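Local coordinates for proteasome assembly chaperone family protein (Pyrococcus furiosus DSM 3638, PDB 3WZ2) that is a homopentameric archaeal homolog of proteasome-assembly chaperones and probably acts by engaging the proteasome as an assembly or activating factor, at residues V10-P15 and K99-Y104; M46-Y51 and R73-N78; T92-I97 and T157-K162; I114-M119 and Y175-E180; P186-A191 and E216-Q221. All blocks are in the same frame, centred on the assembly; numbering follows the deposited sequence.

How the contacts relate
Contacts 1, 2 and 4 reach one mixed sheet, with 11-13 as an outermost strand. Contact 2 continues inward from contact 1: Val13 O lies 2.9 Å from Tyr51 N, a probable hydrogen bond, and Leu14 packs on Ile49 and Phe74. Contact 3 shares helix 91-107 with contact 1, where Val10 CG2 meets Leu93 CD1 at 3.7 Å, and sets Ser160 against Ser115 and Ala117 of contact 4. The centre of contact 4 lies about 8 Å from the centre of the chain, and its Glu180 O touches Ala190 CB of contact 5 at 3.4 Å. Contacts 1 and 5 are the farthest apart, centres about 30 Å, on opposite sides of the chain's centre.

Contact 1: residues V10-P15 and K99-Y104; sequences VNLVLP and KEIVNY
Tyr104 and Leu14 meet where helix 91-107 covers strand 11-13, an outermost strand of the mixed sheet in this alpha/beta PAC2-family fold. Leu14 CD2 stands over the middle of the Tyr104 ring, 3.6 Å from its centroid and 12° off the ring normal, a CH-pi contact between side chains crossing at about a right angle. With its CG anti to the backbone N (chi1 170°), Tyr104 reaches out from the helix to the loop after the strand, and its OH donates to Pro15 O at 2.7 Å. Val17 N forms a weak bond to the same hydroxyl. Leu12 lowers CD2 onto the helix between Glu100 and Tyr104, one turn apart, 3.4 Å from Glu100 O and 3.8 Å from Tyr104 CB; Ile101 CG1 is near. Val10 CG1 slides past Glu100 CG at 4.0 Å. In the next shell, Leu12 and Leu14 rest on Phe74 of strand 72-77, while Ile101 packs on Leu163 of helix 158-169. The bent Glu100 chain turns its carboxylate along the strand backbone, which it meets through water. One water takes the N-H of Val10 and lies near OE2; another accepts from Leu12 N at 2.9 Å and donates to Glu100 OE1 at 3.0 Å.

Contact 2: residues M46-Y51 and R73-N78; sequences MDLIGY and RFYGKN
Tyr75 sits across from Leu48 in an antiparallel strand pair that a classic beta bulge interrupts, Ile49 and Gly50 both facing Phe74. Tyr75 CB touches Met46 CB at 3.8 Å and Asp47 O at 3.6 Å. CG, anti to the carbonyl carbon (chi1 -68°), lays the ring alongside the Asp47-Leu48 backbone, where CD1 passes Leu48 N at 3.7 Å and also nears Asp47 O; CE1 brushes Leu48 CB. Leu48 CD1 stands above one face of the ring, offset toward the rim. At the tip, Tyr75 OH accepts from Arg73 NE at 2.8 Å, lying 9° out of the guanidinium plane, and Arg73 NH1 salt-bridges Asp86. A leucine in place of Tyr75 would probably leave Arg73 NE without its acceptor, though Asp86 still holds the far end of the arginine. At the bulge, Phe74 O takes Ile49 N at 2.9 Å and, weakly, Gly50 N at 3.4 Å, while Phe74 N donates to Gly50 O. Tyr51 makes an edge-to-face contact with Trp165 of the third subunit. Ile49 CD1 presses on Gly76 CA at 3.8 Å, where a beta carbon would clash, and the edge of the Phe74 ring brings CD2 to 3.6 Å from Tyr51 N.

Contact 3: residues T92-I97 and T157-K162; sequences TLVNEI and TGMSGK
The flat amide of Asn95 meets Lys162 through its oxygen, in a packed pair of helices, 91-107 and 158-169, layered beside the central sheet. Lys162 NZ donates weakly to Asn95 OD1 at 3.1 Å, and the lysine chain, bent at chi2 and chi4, wraps this oxygen so that its CD is only 3.5 Å away. The nitrogen end of the amide is held more firmly by the second subunit, whose Ile57 O and Leu55 O both accept from Asn95 ND2; Pro59 of that subunit packs on Asn95 and Lys162 as well. These grips from two chains fix which way the amide is turned. The short helix segments run at 43° to one another, their axes 9.7 Å apart. Met159 fills the space between them: its chain leaves with CG anti to the backbone N (chi1 177°) and then folds back, laying CE against Ile97 CG2 at 3.7 Å, crossing that side chain at about a right angle, and 3.7 Å from Val94 O. Gly158 has backbone angles at which a beta carbon would jam against the preceding carbonyl oxygen. Beside it, Val94 CG1 abuts the helix backbone, 3.9 Å from Met159 N and 4.4 Å from Gly158 C.

Contact 4: residues I114-M119 and Y175-E180; sequences ISLAGM and YVLLGE
Ala117 CB settles into the notch between Val176 CG1, at 3.9 Å, and Leu178 CD2, at 4.3 Å. Farther along this face Met119 CB rides on Leu178 CB, and the extended Met119 chain carries SD past Glu180 CG. Small residues also leave room for Ser160 of helix 158-169 to press on Ser115 and Ala117. On the other face Leu116 CD2 and Leu177 CD1 lie side by side at 4.1 Å, Ile114 CG1 reaches Tyr175 CD1 at 3.9 Å, and Gly118 beside Gly179 adds no bump. Five backbone hydrogen bonds zip the strands in register, Ser115 N to Tyr175 O being the shortest at 2.8 Å. A water donates to both Ser115 OG and Tyr175 O, and Glu24 also bonds Ser115 OG. Tyr175 OH is taken up by Glu142, Glu180 by Lys125. With helices 188-202 and 137-145 over one face and 158-169 over the other, this is a central parallel pair of an alpha/beta/alpha sandwich.

Contact 5: residues P186-A191 and E216-Q221; sequences PDPRAA and EMIEEQ
Between Pro186 and Pro188, which press on Glu219 and Ile218 of helix 215-221, Asp187 OD1 is gripped by two backbone N-H groups. Ala190 N donates to it at 3.0 Å, nearly straight at 169° and from above the carboxylate plane; Arg189 N adds a weak bond. Asp187 is thus the N-cap of helix 188-202, and Thr181 OG1 holds its OD2. Across the contact, Glu219 swings CG anti to the backbone N (chi1 -172°) and runs extended alongside Pro186, bringing CD to 3.7 Å from Pro186 O, while Pro186 CG meets Glu219 O at 3.8 Å. Glu219 OE1 forms a salt bridge with Arg185. An alanine instead of Glu219 would probably leave Arg185 without its mate and open a gap beside the Pro186 carbonyl. Pro188 CG slides past Ile218 CG2 at 4.2 Å. The second helix, in a predicted coiled-coil region, also leans on Leu211 through Ile218; Ala190 and Ala191 of helix 188-202 pack against helix 32-43, and Ala190 touches the end of strand 174-181.

Contact 1: residues V10-P15 and K99-Y104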
# COMPACT_ATOMS: atom_id res chain seq x y z
N VAL B 10 -7.01 -13.43 10.19
CA VAL B 10 -8.37 -13.98 10.15
C VAL B 10 -8.55 -14.97 11.25
O VAL B 10 -7.73 -15.84 11.41
CB VAL B 10 -8.62 -14.67 8.80
CG1 VAL B 10 -9.91 -15.45 8.84
CG2 VAL B 10 -8.68 -13.65 7.68
N ASN B 11 -9.63 -14.85 12.03
CA ASN B 11 -10.01 -15.92 12.97
C ASN B 11 -11.34 -16.50 12.65
O ASN B 11 -12.30 -15.76 12.45
CB ASN B 11 -10.04 -15.46 14.43
CG ASN B 11 -8.66 -15.13 14.94
OD1 ASN B 11 -8.04 -15.98 15.59
ND2 ASN B 11 -8.12 -13.97 14.57
N LEU B 12 -11.45 -17.82 12.68
CA LEU B 12 -12.76 -18.46 12.58
C LEU B 12 -13.31 -18.61 13.95
O LEU B 12 -12.73 -19.29 14.77
CB LEU B 12 -12.68 -19.85 11.94
CG LEU B 12 -13.20 -20.19 10.58
CD1 LEU B 12 -12.94 -19.01 9.67
CD2 LEU B 12 -12.55 -21.46 10.07
N VAL B 13 -14.48 -18.04 14.19
CA VAL B 13 -15.21 -18.35 15.39
C VAL B 13 -16.25 -19.37 15.02
O VAL B 13 -17.28 -19.05 14.45
CB VAL B 13 -15.86 -17.08 16.03
CG1 VAL B 13 -16.59 -17.41 17.33
CG2 VAL B 13 -14.78 -16.03 16.29
N LEU B 14 -15.99 -20.61 15.37
CA LEU B 14 -16.75 -21.72 14.87
C LEU B 14 -16.53 -22.94 15.76
O LEU B 14 -15.41 -23.46 15.80
CB LEU B 14 -16.30 -22.01 13.45
CG LEU B 14 -17.11 -23.06 12.71
CD1 LEU B 14 -18.56 -22.66 12.63
CD2 LEU B 14 -16.55 -23.28 11.32
N PRO B 15 -17.58 -23.42 16.46
CA PRO B 15 -17.38 -24.65 17.24
C PRO B 15 -17.10 -25.85 16.34
O PRO B 15 -17.50 -25.87 15.18
CB PRO B 15 -18.69 -24.83 18.00
CG PRO B 15 -19.68 -24.01 17.27
CD PRO B 15 -18.94 -22.89 16.60
N LYS B 99 -7.58 -20.79 3.91
CA LYS B 99 -6.60 -21.46 4.76
C LYS B 99 -7.19 -21.79 6.14
O LYS B 99 -7.01 -22.90 6.64
CB LYS B 99 -5.29 -20.64 4.85
CG LYS B 99 -4.52 -20.51 3.52
CD LYS B 99 -3.65 -21.72 3.25
CE LYS B 99 -3.37 -21.79 1.80
NZ LYS B 99 -2.28 -22.73 1.41
N GLU B 100 -7.84 -20.83 6.79
CA GLU B 100 -8.42 -21.12 8.12
C GLU B 100 -9.57 -22.11 8.05
O GLU B 100 -9.71 -22.95 8.91
CB GLU B 100 -8.94 -19.85 8.79
CG GLU B 100 -7.87 -18.85 9.16
CD GLU B 100 -6.82 -19.40 10.13
OE1 GLU B 100 -7.18 -20.06 11.14
OE2 GLU B 100 -5.61 -19.17 9.85
N ILE B 101 -10.37 -22.03 6.99
CA ILE B 101 -11.43 -23.00 6.81
C ILE B 101 -10.85 -24.42 6.68
O ILE B 101 -11.30 -25.35 7.32
CB ILE B 101 -12.28 -22.66 5.59
CG1 ILE B 101 -13.14 -21.44 5.90
CG2 ILE B 101 -13.13 -23.85 5.19
CD1 ILE B 101 -13.90 -20.88 4.69
N VAL B 102 -9.80 -24.57 5.88
CA VAL B 102 -9.21 -25.87 5.69
C VAL B 102 -8.56 -26.40 6.98
O VAL B 102 -8.71 -27.57 7.29
CB VAL B 102 -8.22 -25.84 4.53
CG1 VAL B 102 -7.36 -27.08 4.50
CG2 VAL B 102 -8.98 -25.67 3.23
N ASN B 103 -7.87 -25.56 7.72
CA ASN B 103 -7.35 -25.97 9.03
C ASN B 103 -8.46 -26.47 9.95
O ASN B 103 -8.28 -27.47 10.62
CB ASN B 103 -6.60 -24.84 9.76
CG ASN B 103 -5.28 -24.49 9.07
OD1 ASN B 103 -4.69 -25.33 8.39
ND2 ASN B 103 -4.79 -23.25 9.27
N TYR B 104 -9.60 -25.77 9.97
CA TYR B 104 -10.71 -26.19 10.76
C TYR B 104 -11.22 -27.56 10.29
O TYR B 104 -11.45 -28.44 11.09
CB TYR B 104 -11.83 -25.16 10.71
CG TYR B 104 -13.12 -25.63 11.32
CD1 TYR B 104 -13.42 -25.38 12.64
CD2 TYR B 104 -14.04 -26.32 10.56
CE1 TYR B 104 -14.61 -25.84 13.19
CE2 TYR B 104 -15.21 -26.79 11.10
CZ TYR B 104 -15.50 -26.56 12.42
OH TYR B 104 -16.68 -27.02 12.93
O HOH W 1 -5.38 -16.04 9.74
O HOH W 2 -9.17 -19.54 13.29

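Contact 2: residues M46-Y51 and R73-N78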
# COMPACT_ATOMS: atom_id res chain seq x y z
N MET B 46 -31.53 -23.59 9.73
CA MET B 46 -30.25 -23.67 10.41
C MET B 46 -30.12 -22.55 11.42
O MET B 46 -30.68 -21.50 11.24
CB MET B 46 -29.12 -23.61 9.38
CG MET B 46 -29.15 -24.81 8.46
SD MET B 46 -27.56 -25.08 7.68
CE MET B 46 -27.73 -26.76 7.13
N ASP B 47 -29.35 -22.78 12.47
CA ASP B 47 -28.92 -21.72 13.36
C ASP B 47 -27.63 -21.09 12.86
O ASP B 47 -26.79 -21.74 12.24
CB ASP B 47 -28.67 -22.27 14.78
CG ASP B 47 -29.86 -23.07 15.30
OD1 ASP B 47 -30.99 -22.54 15.28
OD2 ASP B 47 -29.66 -24.25 15.69
N LEU B 48 -27.47 -19.81 13.19
CA LEU B 48 -26.18 -19.16 13.10
C LEU B 48 -25.25 -19.75 14.16
O LEU B 48 -25.54 -19.66 15.34
CB LEU B 48 -26.37 -17.67 13.34
CG LEU B 48 -25.10 -16.83 13.30
CD1 LEU B 48 -24.55 -16.80 11.90
CD2 LEU B 48 -25.42 -15.41 13.77
N ILE B 49 -24.14 -20.36 13.74
CA ILE B 49 -23.24 -21.01 14.70
C ILE B 49 -21.84 -20.36 14.80
O ILE B 49 -21.09 -20.69 15.70
CB ILE B 49 -23.09 -22.53 14.46
CG1 ILE B 49 -22.56 -22.83 13.05
CG2 ILE B 49 -24.42 -23.22 14.69
CD1 ILE B 49 -22.03 -24.24 12.88
N GLY B 50 -21.50 -19.49 13.88
CA GLY B 50 -20.22 -18.83 13.90
C GLY B 50 -20.03 -17.82 12.80
O GLY B 50 -20.94 -17.52 12.05
N TYR B 51 -18.81 -17.29 12.72
CA TYR B 51 -18.51 -16.23 11.79
C TYR B 51 -17.03 -16.14 11.55
O TYR B 51 -16.23 -16.72 12.29
CB TYR B 51 -19.07 -14.90 12.30
CG TYR B 51 -18.59 -14.51 13.69
CD1 TYR B 51 -19.10 -15.14 14.81
CD2 TYR B 51 -17.66 -13.51 13.86
CE1 TYR B 51 -18.69 -14.80 16.08
CE2 TYR B 51 -17.24 -13.14 15.14
CZ TYR B 51 -17.75 -13.80 16.24
OH TYR B 51 -17.34 -13.45 17.53
N ARG B 73 -20.58 -15.52 7.67
CA ARG B 73 -21.17 -16.30 8.72
C ARG B 73 -21.29 -17.77 8.33
O ARG B 73 -21.24 -18.12 7.15
CB ARG B 73 -22.53 -15.74 9.21
CG ARG B 73 -23.43 -15.26 8.14
CD ARG B 73 -24.65 -14.49 8.66
NE ARG B 73 -25.57 -14.39 7.54
CZ ARG B 73 -25.43 -13.55 6.55
NH1 ARG B 73 -24.43 -12.67 6.54
NH2 ARG B 73 -26.33 -13.54 5.58
N PHE B 74 -21.43 -18.61 9.35
CA PHE B 74 -21.62 -20.05 9.22
C PHE B 74 -22.92 -20.44 9.88
O PHE B 74 -23.19 -20.05 11.02
CB PHE B 74 -20.48 -20.79 9.89
CG PHE B 74 -19.13 -20.45 9.32
CD1 PHE B 74 -18.72 -20.99 8.12
CD2 PHE B 74 -18.29 -19.55 9.97
CE1 PHE B 74 -17.50 -20.67 7.58
CE2 PHE B 74 -17.06 -19.22 9.43
CZ PHE B 74 -16.67 -19.77 8.22
N TYR B 75 -23.73 -21.20 9.14
CA TYR B 75 -24.94 -21.78 9.65
C TYR B 75 -24.76 -23.26 9.83
O TYR B 75 -23.95 -23.88 9.13
CB TYR B 75 -26.09 -21.51 8.69
CG TYR B 75 -26.50 -20.06 8.60
CD1 TYR B 75 -27.38 -19.52 9.52
CD2 TYR B 75 -26.00 -19.25 7.62
CE1 TYR B 75 -27.76 -18.19 9.47
CE2 TYR B 75 -26.38 -17.91 7.55
CZ TYR B 75 -27.25 -17.40 8.48
OH TYR B 75 -27.61 -16.09 8.39
N GLY B 76 -25.52 -23.82 10.75
CA GLY B 76 -25.32 -25.17 11.19
C GLY B 76 -26.61 -25.84 11.53
O GLY B 76 -27.51 -25.23 12.11
N LYS B 77 -26.71 -27.11 11.16
CA LYS B 77 -27.68 -28.02 11.71
C LYS B 77 -27.14 -29.43 11.63
O LYS B 77 -26.79 -29.87 10.55
CB LYS B 77 -28.92 -27.96 10.83
CG LYS B 77 -30.12 -28.78 11.32
CD LYS B 77 -30.77 -28.01 12.44
CE LYS B 77 -32.19 -27.59 12.18
NZ LYS B 77 -32.96 -28.01 13.38
N ASN B 78 -27.13 -30.12 12.76
CA ASN B 78 -26.59 -31.50 12.84
C ASN B 78 -25.16 -31.50 12.32
O ASN B 78 -24.34 -30.76 12.86
CB ASN B 78 -27.48 -32.49 12.09
CG ASN B 78 -28.88 -32.57 12.69
OD1 ASN B 78 -29.04 -32.52 13.90
ND2 ASN B 78 -29.89 -32.68 11.83

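Contact 3: residues T92-I97 and T157-K162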
# COMPACT_ATOMS: atom_id res chain seq x y z
N THR B 92 -6.36 -11.85 -1.58
CA THR B 92 -5.50 -12.27 -0.49
C THR B 92 -6.31 -12.67 0.72
O THR B 92 -5.97 -13.59 1.43
CB THR B 92 -4.48 -11.18 -0.14
OG1 THR B 92 -3.78 -10.80 -1.33
CG2 THR B 92 -3.47 -11.69 0.84
N LEU B 93 -7.39 -11.95 0.96
CA LEU B 93 -8.21 -12.22 2.13
C LEU B 93 -9.00 -13.53 1.92
O LEU B 93 -9.17 -14.32 2.83
CB LEU B 93 -9.11 -11.04 2.39
CG LEU B 93 -9.98 -11.09 3.66
CD1 LEU B 93 -9.15 -11.25 4.90
CD2 LEU B 93 -10.81 -9.80 3.75
N VAL B 94 -9.46 -13.75 0.70
CA VAL B 94 -10.11 -15.01 0.34
C VAL B 94 -9.15 -16.17 0.56
O VAL B 94 -9.53 -17.14 1.21
CB VAL B 94 -10.57 -15.02 -1.12
CG1 VAL B 94 -10.97 -16.41 -1.55
CG2 VAL B 94 -11.71 -14.05 -1.33
N ASN B 95 -7.88 -16.02 0.15
CA ASN B 95 -6.87 -17.03 0.47
C ASN B 95 -6.65 -17.26 1.97
O ASN B 95 -6.56 -18.40 2.42
CB ASN B 95 -5.52 -16.73 -0.17
CG ASN B 95 -5.55 -16.88 -1.68
OD1 ASN B 95 -6.26 -17.72 -2.21
ND2 ASN B 95 -4.75 -16.08 -2.36
N GLU B 96 -6.60 -16.19 2.75
CA GLU B 96 -6.44 -16.35 4.17
C GLU B 96 -7.64 -17.08 4.78
O GLU B 96 -7.47 -17.89 5.69
CB GLU B 96 -6.24 -15.01 4.87
CG GLU B 96 -4.91 -14.33 4.61
CD GLU B 96 -3.83 -14.75 5.60
OE1 GLU B 96 -3.96 -15.83 6.25
OE2 GLU B 96 -2.83 -13.99 5.74
N ILE B 97 -8.85 -16.74 4.34
CA ILE B 97 -10.03 -17.36 4.89
C ILE B 97 -10.07 -18.83 4.52
O ILE B 97 -10.34 -19.66 5.36
CB ILE B 97 -11.32 -16.65 4.46
CG1 ILE B 97 -11.39 -15.24 5.07
CG2 ILE B 97 -12.56 -17.43 4.87
CD1 ILE B 97 -12.34 -14.32 4.33
N THR B 157 -12.48 -19.79 -10.34
CA THR B 157 -11.82 -18.69 -9.60
C THR B 157 -12.55 -18.42 -8.29
O THR B 157 -13.66 -18.89 -8.06
CB THR B 157 -11.85 -17.38 -10.38
OG1 THR B 157 -13.22 -17.07 -10.71
CG2 THR B 157 -11.04 -17.52 -11.67
N GLY B 158 -11.84 -17.79 -7.37
CA GLY B 158 -12.43 -17.45 -6.10
C GLY B 158 -12.36 -18.56 -5.07
O GLY B 158 -11.61 -19.55 -5.22
N MET B 159 -13.16 -18.38 -4.03
CA MET B 159 -13.16 -19.29 -2.89
C MET B 159 -13.34 -20.73 -3.34
O MET B 159 -12.68 -21.64 -2.82
CB MET B 159 -14.23 -18.87 -1.87
CG MET B 159 -14.38 -19.79 -0.67
SD MET B 159 -12.92 -19.87 0.36
CE MET B 159 -13.04 -18.35 1.30
N SER B 160 -14.29 -20.95 -4.26
CA SER B 160 -14.67 -22.32 -4.63
C SER B 160 -13.49 -23.05 -5.24
O SER B 160 -13.19 -24.18 -4.88
CB SER B 160 -15.86 -22.31 -5.59
OG SER B 160 -17.01 -21.90 -4.85
N GLY B 161 -12.78 -22.38 -6.15
CA GLY B 161 -11.54 -22.96 -6.72
C GLY B 161 -10.47 -23.24 -5.69
O GLY B 161 -9.80 -24.26 -5.73
N LYS B 162 -10.29 -22.32 -4.75
CA LYS B 162 -9.23 -22.45 -3.77
C LYS B 162 -9.51 -23.58 -2.81
O LYS B 162 -8.65 -24.37 -2.53
CB LYS B 162 -9.02 -21.14 -2.97
CG LYS B 162 -7.72 -21.13 -2.15
CD LYS B 162 -6.52 -21.05 -3.09
CE LYS B 162 -5.19 -21.40 -2.45
NZ LYS B 162 -4.76 -20.35 -1.51

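Contact 4: residues I114-M119 and Y175-E180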
# COMPACT_ATOMS: atom_id res chain seq x y z
N ILE B 114 -17.91 -29.18 0.03
CA ILE B 114 -18.66 -29.03 -1.21
C ILE B 114 -18.81 -27.54 -1.48
O ILE B 114 -19.42 -26.82 -0.69
CB ILE B 114 -20.06 -29.67 -1.10
CG1 ILE B 114 -19.96 -31.15 -0.80
CG2 ILE B 114 -20.82 -29.50 -2.40
CD1 ILE B 114 -21.24 -31.79 -0.29
N SER B 115 -18.30 -27.08 -2.60
CA SER B 115 -18.54 -25.71 -3.03
C SER B 115 -19.64 -25.65 -4.08
O SER B 115 -19.75 -26.50 -4.94
CB SER B 115 -17.22 -25.11 -3.59
OG SER B 115 -16.25 -24.99 -2.56
N LEU B 116 -20.47 -24.63 -3.97
CA LEU B 116 -21.53 -24.36 -4.90
C LEU B 116 -21.15 -23.14 -5.70
O LEU B 116 -20.88 -22.08 -5.14
CB LEU B 116 -22.82 -24.07 -4.14
CG LEU B 116 -23.18 -25.10 -3.10
CD1 LEU B 116 -24.51 -24.70 -2.50
CD2 LEU B 116 -23.25 -26.49 -3.71
N ALA B 117 -21.07 -23.29 -7.01
CA ALA B 117 -20.55 -22.22 -7.86
C ALA B 117 -21.39 -22.11 -9.12
O ALA B 117 -22.22 -22.98 -9.42
CB ALA B 117 -19.11 -22.50 -8.23
N GLY B 118 -21.09 -21.07 -9.90
CA GLY B 118 -21.67 -20.87 -11.21
C GLY B 118 -20.65 -21.03 -12.32
O GLY B 118 -19.48 -20.98 -12.07
N MET B 119 -21.10 -21.31 -13.53
CA MET B 119 -20.20 -21.40 -14.68
C MET B 119 -20.83 -20.59 -15.79
O MET B 119 -21.93 -20.92 -16.27
CB MET B 119 -20.06 -22.84 -15.14
CG MET B 119 -19.18 -23.09 -16.35
SD MET B 119 -19.47 -24.76 -17.00
CE MET B 119 -18.45 -24.75 -18.48
N TYR B 175 -15.43 -31.26 -3.44
CA TYR B 175 -16.23 -31.20 -4.63
C TYR B 175 -16.61 -29.76 -4.94
O TYR B 175 -16.75 -28.95 -4.02
CB TYR B 175 -17.53 -31.98 -4.48
CG TYR B 175 -17.44 -33.31 -3.76
CD1 TYR B 175 -17.19 -33.36 -2.42
CD2 TYR B 175 -17.65 -34.54 -4.43
CE1 TYR B 175 -17.14 -34.56 -1.75
CE2 TYR B 175 -17.61 -35.76 -3.74
CZ TYR B 175 -17.37 -35.74 -2.40
OH TYR B 175 -17.31 -36.91 -1.71
N VAL B 176 -16.79 -29.46 -6.22
CA VAL B 176 -17.54 -28.28 -6.64
C VAL B 176 -18.70 -28.71 -7.56
O VAL B 176 -18.52 -29.49 -8.47
CB VAL B 176 -16.63 -27.28 -7.37
CG1 VAL B 176 -17.36 -25.98 -7.65
CG2 VAL B 176 -15.35 -27.00 -6.57
N LEU B 177 -19.88 -28.17 -7.30
CA LEU B 177 -21.01 -28.27 -8.22
C LEU B 177 -21.15 -26.93 -8.94
O LEU B 177 -21.17 -25.88 -8.27
CB LEU B 177 -22.28 -28.56 -7.45
CG LEU B 177 -22.26 -29.84 -6.61
CD1 LEU B 177 -23.55 -29.95 -5.82
CD2 LEU B 177 -22.11 -31.03 -7.51
N LEU B 178 -21.17 -26.97 -10.28
CA LEU B 178 -21.23 -25.77 -11.08
C LEU B 178 -22.50 -25.69 -11.90
O LEU B 178 -22.70 -26.47 -12.83
CB LEU B 178 -20.04 -25.71 -12.01
CG LEU B 178 -18.70 -25.68 -11.30
CD1 LEU B 178 -17.98 -26.99 -11.50
CD2 LEU B 178 -17.86 -24.58 -11.84
N GLY B 179 -23.33 -24.72 -11.57
CA GLY B 179 -24.53 -24.44 -12.36
C GLY B 179 -24.17 -23.56 -13.51
O GLY B 179 -23.74 -22.42 -13.32
N GLU B 180 -24.33 -24.08 -14.71
CA GLU B 180 -24.31 -23.25 -15.91
C GLU B 180 -25.27 -22.10 -15.79
O GLU B 180 -26.39 -22.21 -15.24
CB GLU B 180 -24.67 -24.04 -17.17
CG GLU B 180 -23.66 -25.09 -17.57
CD GLU B 180 -24.03 -25.81 -18.86
OE1 GLU B 180 -25.23 -25.76 -19.23
OE2 GLU B 180 -23.15 -26.42 -19.51
O HOH W 3 -14.77 -27.55 -2.49

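Contact 5: residues P186-A191 and E216-Q221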
# COMPACT_ATOMS: atom_id res chain seq x y z
N PRO B 186 -27.68 -12.15 -11.79
CA PRO B 186 -28.11 -13.11 -10.79
C PRO B 186 -29.01 -14.18 -11.38
O PRO B 186 -29.91 -13.87 -12.17
CB PRO B 186 -28.90 -12.27 -9.76
CG PRO B 186 -28.64 -10.85 -10.13
CD PRO B 186 -28.33 -10.84 -11.60
N ASP B 187 -28.77 -15.43 -11.00
CA ASP B 187 -29.49 -16.56 -11.61
C ASP B 187 -30.02 -17.54 -10.57
O ASP B 187 -29.40 -18.57 -10.27
CB ASP B 187 -28.61 -17.26 -12.65
CG ASP B 187 -29.41 -18.21 -13.55
OD1 ASP B 187 -30.60 -18.51 -13.20
OD2 ASP B 187 -28.82 -18.64 -14.58
N PRO B 188 -31.18 -17.24 -10.02
CA PRO B 188 -31.76 -18.17 -9.06
C PRO B 188 -32.17 -19.51 -9.65
O PRO B 188 -32.30 -20.50 -8.91
CB PRO B 188 -32.99 -17.42 -8.51
CG PRO B 188 -33.19 -16.26 -9.40
CD PRO B 188 -31.92 -15.98 -10.13
N ARG B 189 -32.37 -19.57 -10.96
CA ARG B 189 -32.75 -20.83 -11.59
C ARG B 189 -31.59 -21.78 -11.70
O ARG B 189 -31.76 -22.95 -11.43
CB ARG B 189 -33.33 -20.60 -12.98
CG ARG B 189 -34.69 -19.94 -12.84
CD ARG B 189 -35.31 -19.58 -14.17
NE ARG B 189 -36.06 -18.36 -13.91
CZ ARG B 189 -37.30 -18.30 -13.45
NH1 ARG B 189 -38.02 -19.40 -13.23
NH2 ARG B 189 -37.84 -17.11 -13.26
N ALA B 190 -30.42 -21.27 -12.01
CA ALA B 190 -29.20 -22.03 -11.88
C ALA B 190 -28.94 -22.45 -10.45
O ALA B 190 -28.59 -23.60 -10.20
CB ALA B 190 -28.01 -21.24 -12.43
N ALA B 191 -29.20 -21.56 -9.49
CA ALA B 191 -29.09 -21.93 -8.09
C ALA B 191 -29.97 -23.12 -7.76
O ALA B 191 -29.58 -24.05 -7.07
CB ALA B 191 -29.39 -20.77 -7.19
N GLU B 216 -38.00 -14.11 -9.92
CA GLU B 216 -38.05 -12.74 -10.46
C GLU B 216 -37.67 -11.74 -9.37
O GLU B 216 -36.85 -10.86 -9.60
CB GLU B 216 -39.42 -12.39 -11.07
CG GLU B 216 -39.89 -10.94 -10.89
CD GLU B 216 -41.30 -10.66 -11.44
OE1 GLU B 216 -41.97 -11.60 -11.93
OE2 GLU B 216 -41.73 -9.50 -11.35
N MET B 217 -38.26 -11.91 -8.20
CA MET B 217 -38.01 -11.02 -7.08
C MET B 217 -36.54 -11.08 -6.64
O MET B 217 -35.91 -10.04 -6.41
CB MET B 217 -38.94 -11.40 -5.93
CG MET B 217 -38.59 -10.80 -4.58
SD MET B 217 -39.70 -11.46 -3.29
CE MET B 217 -38.78 -12.65 -2.29
N ILE B 218 -35.99 -12.29 -6.53
CA ILE B 218 -34.60 -12.46 -6.13
C ILE B 218 -33.66 -11.82 -7.14
O ILE B 218 -32.70 -11.14 -6.77
CB ILE B 218 -34.25 -13.95 -5.96
CG1 ILE B 218 -34.94 -14.52 -4.71
CG2 ILE B 218 -32.75 -14.14 -5.83
CD1 ILE B 218 -35.17 -16.01 -4.80
N GLU B 219 -33.95 -12.00 -8.42
CA GLU B 219 -33.14 -11.38 -9.46
C GLU B 219 -33.10 -9.87 -9.33
O GLU B 219 -32.06 -9.24 -9.53
CB GLU B 219 -33.63 -11.76 -10.84
CG GLU B 219 -32.70 -11.30 -11.95
CD GLU B 219 -32.99 -12.05 -13.29
OE1 GLU B 219 -32.53 -11.63 -14.39
OE2 GLU B 219 -33.70 -13.08 -13.27
N GLU B 220 -34.23 -9.30 -8.94
CA GLU B 220 -34.33 -7.87 -8.71
C GLU B 220 -33.61 -7.41 -7.46
O GLU B 220 -32.82 -6.50 -7.52
CB GLU B 220 -35.79 -7.47 -8.62
CG GLU B 220 -36.04 -5.97 -8.51
CD GLU B 220 -35.58 -5.28 -9.77
OE1 GLU B 220 -36.20 -5.53 -10.83
OE2 GLU B 220 -34.56 -4.55 -9.71
N GLN B 221 -33.89 -8.03 -6.32
CA GLN B 221 -33.23 -7.60 -5.09
C GLN B 221 -31.70 -7.79 -5.11
O GLN B 221 -31.01 -7.17 -4.32
CB GLN B 221 -33.83 -8.23 -3.84
CG GLN B 221 -33.75 -9.73 -3.82
CD GLN B 221 -34.09 -10.33 -2.47
OE1 GLN B 221 -33.34 -10.19 -1.50
NE2 GLN B 221 -35.23 -11.02 -2.40